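PDB 5UJU: NAD-dependent aldehyde dehydrogenase, which probably oxidises aldehydes to carboxylic acids with NAD+ as the electron acceptor. Local coordinates for residues Glu166-Ile178 with Leu544-Val556. Residues are numbered along the deposited sequence; the frame is centred on the assembly and turned at random. Where two conformers were deposited one is given.
Sequences EAVAYAWDQLRRI and LADAAFVANRFRV
Ala171, on the helix of 166-178, and Val550 of 544-556 bring the two backbones closest, their CA atoms 5.5 Å apart; the chains run alongside from Ala167 beside Ala545 to Gln174 beside Ala551, then diverge to 8.6 Å between the CA atoms of Ile178 and Val556. Val550 is a knob in a hole formed by Ala167, Tyr170, Ala171 and Gln174: with CG1 anti to the carbonyl carbon (chi1 -59°), leaning on the Ala167 carbonyl, CG2 falls between the backbone N and carbonyl carbon and lies 3.5 Å from Tyr170 O. The Tyr170 ring lies along the backbone of 545-547, with Asp546 CA over one face in a CH-pi contact, 3.9 Å from the ring centroid and offset toward the rim. A water hydrogen-bonded to Tyr170 OH donates to Glu166 OE2 and to Ala545 O (2.6 Å from the latter), joining the two segments; Glu166 OE2 also accepts from Phe528 N. Asp546 caps the short helix after it, OD1 accepting from Phe549 N, while OD2 forms a salt bridge with Arg555 of the second subunit. The bend of Gln174 at chi2 (-57°) brings NE2 3.4 Å from Ala547 CB; its CB meets the edge of the Phe554 ring, near the plane. Leu175 CD2 sits almost exactly on the normal of that ring, 3.6 Å from its centroid. Ile178 CD1 approaches the same ring obliquely, 3.5 Å from Phe554 CE1, and also touches Val556 CG2. The contact thus lays helix 158-175 over the chain that leads into strand 554-562, which pairs antiparallel with strand 191-211, whose Ile202 touches Leu175, Ile178 and Phe554. Helix 217-230 meets Ala171 through Ala230, helix 18-30 reaches Tyr170 through Ile28, and the second subunit packs against Gln174 and Ala547, placing the contact at the dimer interface.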
loop_
_atom_site.group_PDB
_atom_site.type_symbol
_atom_site.label_atom_id
_atom_site.label_comp_id
_atom_site.label_asym_id
_atom_site.label_seq_id
_atom_site.Cartn_x
_atom_site.Cartn_y
_atom_site.Cartn_z
ATOM N N GLU A 166 -5.245 -17.588 2.128
ATOM C CA GLU A 166 -4.569 -16.587 2.944
ATOM C C GLU A 166 -4.820 -15.179 2.421
ATOM O O GLU A 166 -5.118 -14.261 3.193
ATOM C CB GLU A 166 -3.072 -16.900 2.976
ATOM C CG GLU A 166 -2.256 -15.952 3.806
ATOM C CD GLU A 166 -0.782 -16.335 3.780
ATOM O OE1 GLU A 166 -0.227 -16.447 2.666
ATOM O OE2 GLU A 166 -0.201 -16.523 4.864
ATOM N N ALA A 167 -4.701 -14.989 1.104
ATOM C CA ALA A 167 -4.951 -13.677 0.520
ATOM C C ALA A 167 -6.404 -13.239 0.735
ATOM O O ALA A 167 -6.666 -12.068 1.034
ATOM C CB ALA A 167 -4.602 -13.697 -0.965
ATOM N N VAL A 168 -7.356 -14.167 0.585
ATOM C CA VAL A 168 -8.763 -13.843 0.815
ATOM C C VAL A 168 -8.981 -13.452 2.270
ATOM O O VAL A 168 -9.705 -12.493 2.571
ATOM C CB VAL A 168 -9.657 -15.032 0.411
ATOM C CG1 VAL A 168 -11.100 -14.784 0.830
ATOM C CG2 VAL A 168 -9.578 -15.276 -1.087
ATOM N N ALA A 169 -8.322 -14.162 3.195
ATOM C CA ALA A 169 -8.485 -13.876 4.617
ATOM C C ALA A 169 -7.957 -12.487 4.972
ATOM O O ALA A 169 -8.603 -11.749 5.726
ATOM C CB ALA A 169 -7.782 -14.953 5.455
ATOM N N TYR A 170 -6.780 -12.120 4.453
ATOM C CA TYR A 170 -6.262 -10.768 4.675
ATOM C C TYR A 170 -7.198 -9.707 4.091
ATOM O O TYR A 170 -7.425 -8.664 4.714
ATOM C CB TYR A 170 -4.863 -10.628 4.075
ATOM C CG TYR A 170 -3.773 -11.062 5.034
ATOM C CD1 TYR A 170 -3.235 -12.341 4.976
ATOM C CD2 TYR A 170 -3.334 -10.209 6.035
ATOM C CE1 TYR A 170 -2.237 -12.746 5.877
ATOM C CE2 TYR A 170 -2.349 -10.597 6.934
ATOM C CZ TYR A 170 -1.812 -11.864 6.848
ATOM O OH TYR A 170 -0.859 -12.231 7.743
ATOM N N ALA A 171 -7.723 -9.942 2.884
ATOM C CA ALA A 171 -8.681 -9.009 2.290
ATOM C C ALA A 171 -9.889 -8.829 3.198
ATOM O O ALA A 171 -10.224 -7.708 3.584
ATOM C CB ALA A 171 -9.115 -9.499 0.908
ATOM N N TRP A 172 -10.534 -9.936 3.576
ATOM C CA TRP A 172 -11.688 -9.861 4.470
ATOM C C TRP A 172 -11.313 -9.193 5.796
ATOM O O TRP A 172 -12.098 -8.420 6.355
ATOM C CB TRP A 172 -12.253 -11.267 4.695
ATOM C CG TRP A 172 -13.350 -11.345 5.729
ATOM C CD1 TRP A 172 -13.360 -12.091 6.875
ATOM C CD2 TRP A 172 -14.587 -10.620 5.712
ATOM N NE1 TRP A 172 -14.538 -11.884 7.566
ATOM C CE2 TRP A 172 -15.306 -10.988 6.871
ATOM C CE3 TRP A 172 -15.163 -9.707 4.818
ATOM C CZ2 TRP A 172 -16.570 -10.472 7.161
ATOM C CZ3 TRP A 172 -16.420 -9.186 5.114
ATOM C CH2 TRP A 172 -17.104 -9.570 6.279
ATOM N N ASP A 173 -10.096 -9.446 6.294
ATOM C CA ASP A 173 -9.670 -8.836 7.552
ATOM C C ASP A 173 -9.742 -7.307 7.494
ATOM O O ASP A 173 -10.125 -6.660 8.472
ATOM C CB ASP A 173 -8.249 -9.293 7.878
ATOM C CG ASP A 173 -7.874 -9.070 9.337
ATOM O OD1 ASP A 173 -8.765 -9.051 10.210
ATOM O OD2 ASP A 173 -6.669 -8.926 9.605
ATOM N N GLN A 174 -9.373 -6.712 6.354
ATOM C CA GLN A 174 -9.513 -5.269 6.156
ATOM C C GLN A 174 -10.964 -4.863 5.888
ATOM O O GLN A 174 -11.433 -3.841 6.400
ATOM C CB GLN A 174 -8.648 -4.799 4.982
ATOM C CG GLN A 174 -7.170 -4.978 5.148
ATOM C CD GLN A 174 -6.690 -4.276 6.396
ATOM O OE1 GLN A 174 -7.235 -3.237 6.783
ATOM N NE2 GLN A 174 -5.661 -4.809 7.017
ATOM N N LEU A 175 -11.660 -5.607 5.032
ATOM C CA LEU A 175 -13.013 -5.205 4.640
ATOM C C LEU A 175 -13.965 -5.209 5.833
ATOM O O LEU A 175 -14.828 -4.333 5.952
ATOM C CB LEU A 175 -13.533 -6.117 3.525
ATOM C CG LEU A 175 -12.793 -6.060 2.183
ATOM C CD1 LEU A 175 -13.215 -7.198 1.247
ATOM C CD2 LEU A 175 -12.986 -4.708 1.511
ATOM N N ARG A 176 -13.832 -6.190 6.727
ATOM C CA ARG A 176 -14.766 -6.299 7.837
ATOM C C ARG A 176 -14.629 -5.168 8.847
ATOM O O ARG A 176 -15.520 -5.016 9.686
ATOM C CB ARG A 176 -14.595 -7.636 8.545
ATOM C CG ARG A 176 -13.320 -7.729 9.341
ATOM C CD ARG A 176 -13.084 -9.148 9.780
ATOM N NE ARG A 176 -11.855 -9.270 10.553
ATOM C CZ ARG A 176 -11.811 -9.586 11.843
ATOM N NH1 ARG A 176 -12.935 -9.828 12.505
ATOM N NH2 ARG A 176 -10.639 -9.687 12.459
ATOM N N ARG A 177 -13.558 -4.374 8.794
ATOM C CA ARG A 177 -13.336 -3.280 9.732
ATOM C C ARG A 177 -14.053 -1.998 9.331
ATOM O O ARG A 177 -13.964 -1.003 10.057
ATOM C CB ARG A 177 -11.840 -2.980 9.867
ATOM C CG ARG A 177 -10.964 -4.183 10.144
ATOM C CD ARG A 177 -9.509 -3.769 10.308
ATOM N NE ARG A 177 -8.584 -4.852 9.983
ATOM C CZ ARG A 177 -7.269 -4.788 10.171
ATOM N NH1 ARG A 177 -6.723 -3.694 10.689
ATOM N NH2 ARG A 177 -6.499 -5.814 9.841
ATOM N N ILE A 178 -14.750 -1.991 8.202
ATOM C CA ILE A 178 -15.330 -0.779 7.642
ATOM C C ILE A 178 -16.845 -0.880 7.791
ATOM O O ILE A 178 -17.459 -1.766 7.179
ATOM C CB ILE A 178 -14.924 -0.599 6.173
ATOM C CG1 ILE A 178 -13.404 -0.456 6.065
ATOM C CG2 ILE A 178 -15.641 0.600 5.543
ATOM C CD1 ILE A 178 -12.881 -0.715 4.682
ATOM N N LEU A 544 3.932 -12.013 0.685
ATOM C CA LEU A 544 2.816 -12.957 0.612
ATOM C C LEU A 544 2.657 -13.601 1.986
ATOM O O LEU A 544 3.487 -14.426 2.385
ATOM C CB LEU A 544 3.071 -14.029 -0.444
ATOM C CG LEU A 544 3.329 -13.700 -1.911
ATOM C CD1 LEU A 544 3.626 -14.996 -2.688
ATOM C CD2 LEU A 544 2.140 -12.947 -2.524
ATOM N N ALA A 545 1.637 -13.193 2.745
ATOM C CA ALA A 545 0.769 -12.057 2.447
ATOM C C ALA A 545 0.597 -11.263 3.743
ATOM O O ALA A 545 0.774 -11.810 4.836
ATOM C CB ALA A 545 -0.583 -12.515 1.905
ATOM N N ASP A 546 0.281 -9.975 3.632
ATOM C CA ASP A 546 0.078 -9.129 4.803
ATOM C C ASP A 546 -0.961 -8.063 4.466
ATOM O O ASP A 546 -1.555 -8.068 3.378
ATOM C CB ASP A 546 1.401 -8.504 5.270
ATOM C CG ASP A 546 2.053 -7.614 4.202
ATOM O OD1 ASP A 546 1.467 -7.382 3.118
ATOM O OD2 ASP A 546 3.170 -7.133 4.454
ATOM N N ALA A 547 -1.163 -7.133 5.406
ATOM C CA ALA A 547 -2.162 -6.085 5.214
ATOM C C ALA A 547 -1.835 -5.220 4.007
ATOM O O ALA A 547 -2.729 -4.863 3.238
ATOM C CB ALA A 547 -2.285 -5.228 6.474
ATOM N N ALA A 548 -0.563 -4.851 3.834
ATOM C CA ALA A 548 -0.208 -4.010 2.700
ATOM C C ALA A 548 -0.492 -4.716 1.382
ATOM O O ALA A 548 -0.718 -4.057 0.365
ATOM C CB ALA A 548 1.269 -3.605 2.768
ATOM N N PHE A 549 -0.503 -6.050 1.386
ATOM C CA PHE A 549 -0.722 -6.798 0.158
ATOM C C PHE A 549 -2.155 -6.655 -0.366
ATOM O O PHE A 549 -2.366 -6.880 -1.562
ATOM C CB PHE A 549 -0.378 -8.280 0.365
ATOM C CG PHE A 549 -0.391 -9.099 -0.908
ATOM C CD1 PHE A 549 0.576 -8.902 -1.882
ATOM C CD2 PHE A 549 -1.374 -10.052 -1.130
ATOM C CE1 PHE A 549 0.571 -9.650 -3.054
ATOM C CE2 PHE A 549 -1.387 -10.809 -2.291
ATOM C CZ PHE A 549 -0.411 -10.608 -3.260
ATOM N N VAL A 550 -3.117 -6.278 0.480
ATOM C CA VAL A 550 -4.528 -6.189 0.068
ATOM C C VAL A 550 -5.170 -4.830 0.331
ATOM O O VAL A 550 -6.175 -4.489 -0.332
ATOM C CB VAL A 550 -5.367 -7.289 0.758
ATOM C CG1 VAL A 550 -4.854 -8.663 0.427
ATOM C CG2 VAL A 550 -5.421 -7.061 2.271
ATOM N N ALA A 551 -4.686 -4.022 1.278
ATOM C CA ALA A 551 -5.448 -2.872 1.761
ATOM C C ALA A 551 -5.632 -1.787 0.713
ATOM O O ALA A 551 -6.517 -0.939 0.870
ATOM C CB ALA A 551 -4.775 -2.258 2.992
ATOM N N ASN A 552 -4.814 -1.771 -0.330
ATOM C CA ASN A 552 -4.927 -0.762 -1.371
ATOM C C ASN A 552 -5.741 -1.235 -2.575
ATOM O O ASN A 552 -5.871 -0.483 -3.539
ATOM C CB ASN A 552 -3.540 -0.333 -1.851
ATOM C CG ASN A 552 -3.450 1.149 -2.110
ATOM O OD1 ASN A 552 -4.374 1.908 -1.807
ATOM N ND2 ASN A 552 -2.331 1.577 -2.676
ATOM N N ARG A 553 -6.235 -2.476 -2.579
ATOM C CA ARG A 553 -6.928 -2.990 -3.764
ATOM C C ARG A 553 -8.398 -2.601 -3.814
ATOM O O ARG A 553 -9.064 -2.871 -4.824
ATOM C CB ARG A 553 -6.793 -4.519 -3.837
ATOM C CG ARG A 553 -5.314 -5.008 -3.795
ATOM C CD ARG A 553 -5.227 -6.524 -3.998
ATOM N NE ARG A 553 -3.855 -7.005 -3.839
ATOM C CZ ARG A 553 -3.075 -7.437 -4.829
ATOM N NH1 ARG A 553 -3.514 -7.477 -6.088
ATOM N NH2 ARG A 553 -1.833 -7.833 -4.553
ATOM N N PHE A 554 -8.916 -1.982 -2.759
ATOM C CA PHE A 554 -10.253 -1.402 -2.742
ATOM C C PHE A 554 -10.115 -0.005 -2.166
ATOM O O PHE A 554 -9.102 0.324 -1.531
ATOM C CB PHE A 554 -11.240 -2.226 -1.880
ATOM C CG PHE A 554 -10.865 -2.249 -0.425
ATOM C CD1 PHE A 554 -11.408 -1.327 0.465
ATOM C CD2 PHE A 554 -9.917 -3.147 0.042
ATOM C CE1 PHE A 554 -11.035 -1.323 1.803
ATOM C CE2 PHE A 554 -9.531 -3.140 1.379
ATOM C CZ PHE A 554 -10.090 -2.232 2.260
ATOM N N ARG A 555 -11.131 0.822 -2.404
ATOM C CA ARG A 555 -11.228 2.133 -1.786
ATOM C C ARG A 555 -12.603 2.250 -1.139
ATOM O O ARG A 555 -13.463 1.380 -1.308
ATOM C CB ARG A 555 -10.977 3.260 -2.801
ATOM C CG ARG A 555 -9.632 3.199 -3.553
ATOM C CD ARG A 555 -8.434 3.703 -2.715
ATOM N NE ARG A 555 -8.085 2.761 -1.653
ATOM C CZ ARG A 555 -7.588 3.108 -0.472
ATOM N NH1 ARG A 555 -7.372 4.384 -0.193
ATOM N NH2 ARG A 555 -7.325 2.174 0.439
ATOM N N VAL A 556 -12.791 3.305 -0.349
ATOM C CA VAL A 556 -14.055 3.575 0.341
ATOM C C VAL A 556 -14.561 4.939 -0.114
ATOM O O VAL A 556 -13.866 5.951 0.058
ATOM C CB VAL A 556 -13.896 3.532 1.869
ATOM C CG1 VAL A 556 -15.238 3.692 2.561
ATOM C CG2 VAL A 556 -13.241 2.223 2.294
HETATM O O HOH W 1 1.066 -14.178 5.980
#